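Local coordinates for arginine decarboxylase, A207R protein (Paramecium bursaria Chlorella virus 1, PDB 2NVA) that decarboxylates arginine to agmatine using pyridoxal 5'-phosphate, as a viral member of the eukaryotic ornithine decarboxylase-like family, at residues E169-S174 with K207-D212. Residues are numbered along the deposited sequence; the frame is centred on the assembly and turned at random.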
ATOM      1  N   GLU A 169     -31.226  16.002  12.699  1.00 12.83           N
ATOM      2  CA  GLU A 169     -31.484  16.978  11.649  1.00 13.43           C
ATOM      3  C   GLU A 169     -30.784  16.548  10.363  1.00 13.35           C
ATOM      4  O   GLU A 169     -29.556  16.556  10.300  1.00 13.68           O
ATOM      5  CB  GLU A 169     -30.962  18.339  12.109  1.00 13.88           C
ATOM      6  CG  GLU A 169     -31.307  19.519  11.202  1.00 15.11           C
ATOM      7  CD  GLU A 169     -30.739  20.842  11.730  1.00 17.13           C
ATOM      8  OE1 GLU A 169     -30.938  21.899  11.065  1.00 16.03           O
ATOM      9  OE2 GLU A 169     -30.086  20.829  12.799  1.00 16.60           O
ATOM     10  N   VAL A 170     -31.554  16.144   9.356  1.00 13.31           N
ATOM     11  CA  VAL A 170     -30.992  15.856   8.032  1.00 12.95           C
ATOM     12  C   VAL A 170     -31.046  17.142   7.194  1.00 13.29           C
ATOM     13  O   VAL A 170     -32.134  17.660   6.909  1.00 13.28           O
ATOM     14  CB  VAL A 170     -31.721  14.690   7.323  1.00 12.84           C
ATOM     15  CG1 VAL A 170     -31.181  14.504   5.904  1.00 12.79           C
ATOM     16  CG2 VAL A 170     -31.554  13.385   8.122  1.00 12.78           C
ATOM     17  N   ILE A 171     -29.877  17.659   6.818  1.00 12.66           N
ATOM     18  CA  ILE A 171     -29.800  18.950   6.135  1.00 12.67           C
ATOM     19  C   ILE A 171     -29.512  18.856   4.624  1.00 12.74           C
ATOM     20  O   ILE A 171     -29.488  19.873   3.927  1.00 12.77           O
ATOM     21  CB  ILE A 171     -28.777  19.914   6.801  1.00 12.53           C
ATOM     22  CG1 ILE A 171     -27.341  19.369   6.691  1.00 13.45           C
ATOM     23  CG2 ILE A 171     -29.196  20.220   8.238  1.00 12.98           C
ATOM     24  CD1 ILE A 171     -26.268  20.430   6.920  1.00 14.26           C
ATOM     25  N   GLY A 172     -29.308  17.638   4.122  1.00 12.97           N
ATOM     26  CA  GLY A 172     -29.029  17.489   2.699  1.00 12.29           C
ATOM     27  C   GLY A 172     -28.733  16.089   2.215  1.00 12.13           C
ATOM     28  O   GLY A 172     -28.856  15.096   2.953  1.00 11.72           O
ATOM     29  N   ILE A 173     -28.346  16.034   0.942  1.00 12.33           N
ATOM     30  CA  ILE A 173     -28.124  14.767   0.241  1.00 11.94           C
ATOM     31  C   ILE A 173     -26.777  14.865  -0.462  1.00 12.19           C
ATOM     32  O   ILE A 173     -26.454  15.905  -1.040  1.00 12.54           O
ATOM     33  CB  ILE A 173     -29.241  14.480  -0.826  1.00 11.98           C
ATOM     34  CG1 ILE A 173     -30.649  14.542  -0.208  1.00 12.76           C
ATOM     35  CG2 ILE A 173     -29.006  13.152  -1.560  1.00 12.03           C
ATOM     36  CD1 ILE A 173     -30.961  13.486   0.859  1.00 12.63           C
ATOM     37  N   SER A 174     -26.011  13.783  -0.398  1.00 12.26           N
ATOM     38  CA  SER A 174     -24.746  13.691  -1.124  1.00 12.36           C
ATOM     39  C   SER A 174     -24.684  12.413  -1.962  1.00 11.96           C
ATOM     40  O   SER A 174     -25.475  11.491  -1.781  1.00 12.10           O
ATOM     41  CB  SER A 174     -23.569  13.723  -0.156  1.00 12.40           C
ATOM     42  OG  SER A 174     -23.464  12.502   0.542  1.00 13.50           O
ATOM     43  N   LYS A 207     -35.889  19.751   6.800  1.00 13.11           N
ATOM     44  CA  LYS A 207     -35.774  21.017   6.072  1.00 13.32           C
ATOM     45  C   LYS A 207     -34.385  21.087   5.438  1.00 13.18           C
ATOM     46  O   LYS A 207     -33.554  21.904   5.843  1.00 13.43           O
ATOM     47  CB  LYS A 207     -36.045  22.204   7.007  1.00 13.47           C
ATOM     48  CG  LYS A 207     -37.489  22.194   7.533  1.00 14.48           C
ATOM     49  CD  LYS A 207     -37.841  23.406   8.407  1.00 17.14           C
ATOM     50  CE  LYS A 207     -37.430  23.198   9.867  1.00 19.79           C
ATOM     51  NZ  LYS A 207     -38.245  24.123  10.798  1.00 17.96           N
ATOM     52  N   PRO A 208     -34.131  20.225   4.433  1.00 13.05           N
ATOM     53  CA  PRO A 208     -32.784  20.159   3.864  1.00 13.33           C
ATOM     54  C   PRO A 208     -32.479  21.373   2.985  1.00 13.55           C
ATOM     55  O   PRO A 208     -33.398  21.993   2.428  1.00 13.15           O
ATOM     56  CB  PRO A 208     -32.829  18.886   3.010  1.00 13.78           C
ATOM     57  CG  PRO A 208     -34.253  18.756   2.601  1.00 13.20           C
ATOM     58  CD  PRO A 208     -35.054  19.284   3.770  1.00 12.90           C
ATOM     59  N   TYR A 209     -31.193  21.698   2.868  1.00 13.39           N
ATOM     60  CA  TYR A 209     -30.762  22.842   2.069  1.00 13.65           C
ATOM     61  C   TYR A 209     -29.411  22.624   1.390  1.00 13.50           C
ATOM     62  O   TYR A 209     -28.935  23.516   0.699  1.00 13.73           O
ATOM     63  CB  TYR A 209     -30.726  24.138   2.912  1.00 13.42           C
ATOM     64  CG  TYR A 209     -29.904  24.040   4.184  1.00 14.02           C
ATOM     65  CD1 TYR A 209     -28.583  24.478   4.231  1.00 15.42           C
ATOM     66  CD2 TYR A 209     -30.462  23.497   5.348  1.00 15.18           C
ATOM     67  CE1 TYR A 209     -27.843  24.387   5.418  1.00 15.55           C
ATOM     68  CE2 TYR A 209     -29.737  23.402   6.518  1.00 15.08           C
ATOM     69  CZ  TYR A 209     -28.434  23.841   6.551  1.00 15.35           C
ATOM     70  OH  TYR A 209     -27.727  23.735   7.737  1.00 16.21           O
ATOM     71  N   ILE A 210     -28.788  21.461   1.582  1.00 13.64           N
ATOM     72  CA  ILE A 210     -27.469  21.222   0.982  1.00 13.23           C
ATOM     73  C   ILE A 210     -27.508  20.111  -0.059  1.00 13.51           C
ATOM     74  O   ILE A 210     -28.048  19.037   0.206  1.00 13.08           O
ATOM     75  CB  ILE A 210     -26.388  20.887   2.054  1.00 13.40           C
ATOM     76  CG1 ILE A 210     -26.107  22.116   2.944  1.00 13.63           C
ATOM     77  CG2 ILE A 210     -25.085  20.376   1.390  1.00 13.63           C
ATOM     78  CD1 ILE A 210     -24.946  21.936   3.924  1.00 15.68           C
ATOM     79  N   LEU A 211     -26.960  20.387  -1.244  1.00 12.76           N
ATOM     80  CA  LEU A 211     -26.657  19.340  -2.199  1.00 12.38           C
ATOM     81  C   LEU A 211     -25.146  19.185  -2.197  1.00 12.06           C
ATOM     82  O   LEU A 211     -24.424  20.171  -2.315  1.00 12.21           O
ATOM     83  CB  LEU A 211     -27.147  19.701  -3.603  1.00 12.70           C
ATOM     84  CG  LEU A 211     -26.636  18.810  -4.747  1.00 13.51           C
ATOM     85  CD1 LEU A 211     -27.236  17.395  -4.643  1.00 13.50           C
ATOM     86  CD2 LEU A 211     -26.923  19.418  -6.123  1.00 12.87           C
ATOM     87  N   ASP A 212     -24.671  17.955  -2.046  1.00 12.15           N
ATOM     88  CA  ASP A 212     -23.244  17.691  -2.033  1.00 12.68           C
ATOM     89  C   ASP A 212     -22.963  16.759  -3.216  1.00 12.56           C
ATOM     90  O   ASP A 212     -23.381  15.604  -3.201  1.00 12.70           O
ATOM     91  CB  ASP A 212     -22.866  17.036  -0.698  1.00 12.68           C
ATOM     92  CG  ASP A 212     -21.395  16.652  -0.593  1.00 14.24           C
ATOM     93  OD1 ASP A 212     -20.632  16.684  -1.596  1.00 14.15           O
ATOM     94  OD2 ASP A 212     -20.997  16.278   0.541  1.00 15.14           O
TER
HETATM   95  O   HOH W   1     -33.625  19.338   8.529  1.00 15.00           O
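G172 and I210 form the first parallel bridge between strands 170-174 and 210-212, adjacent in the TIM barrel and connected through helix 184-204 as a beta-alpha-beta unit. From there the ladder is tight: I173 N donates to I210 O and D212 N to I173 O. G172 has no CB, which lets its CA sit 3.1 Å from I210 O. At the C-terminal end, the small CH2 of S174 suits close packing, its CB 3.4 Å from CB of D212. D212, whose OD1 accepts from G214 N, shares the barrel-interior face with I210 and S174; its side chain lies about 7 Å from the cofactor-agmatine adduct.

Equally dense is the packing round I171, whose beta-branched side chain presents CB (3.6 Å) and CG2 to Y209 CE2, and CD1 to CD1 of I210. With chi1 54°, the Y209 ring turns back over I171, whose O lies above one face near the rim. I171 O accepts two bonds, in its carbonyl plane from I210 N at 2.9 Å and from above that plane from Y209 N at 2.7 Å.

The solvent side is looser: Y209 is partly exposed, K207 exposed. P208, lacking an N-H, cannot donate there, and a water bridges the strands, donating to V170 O and accepting from K207 N.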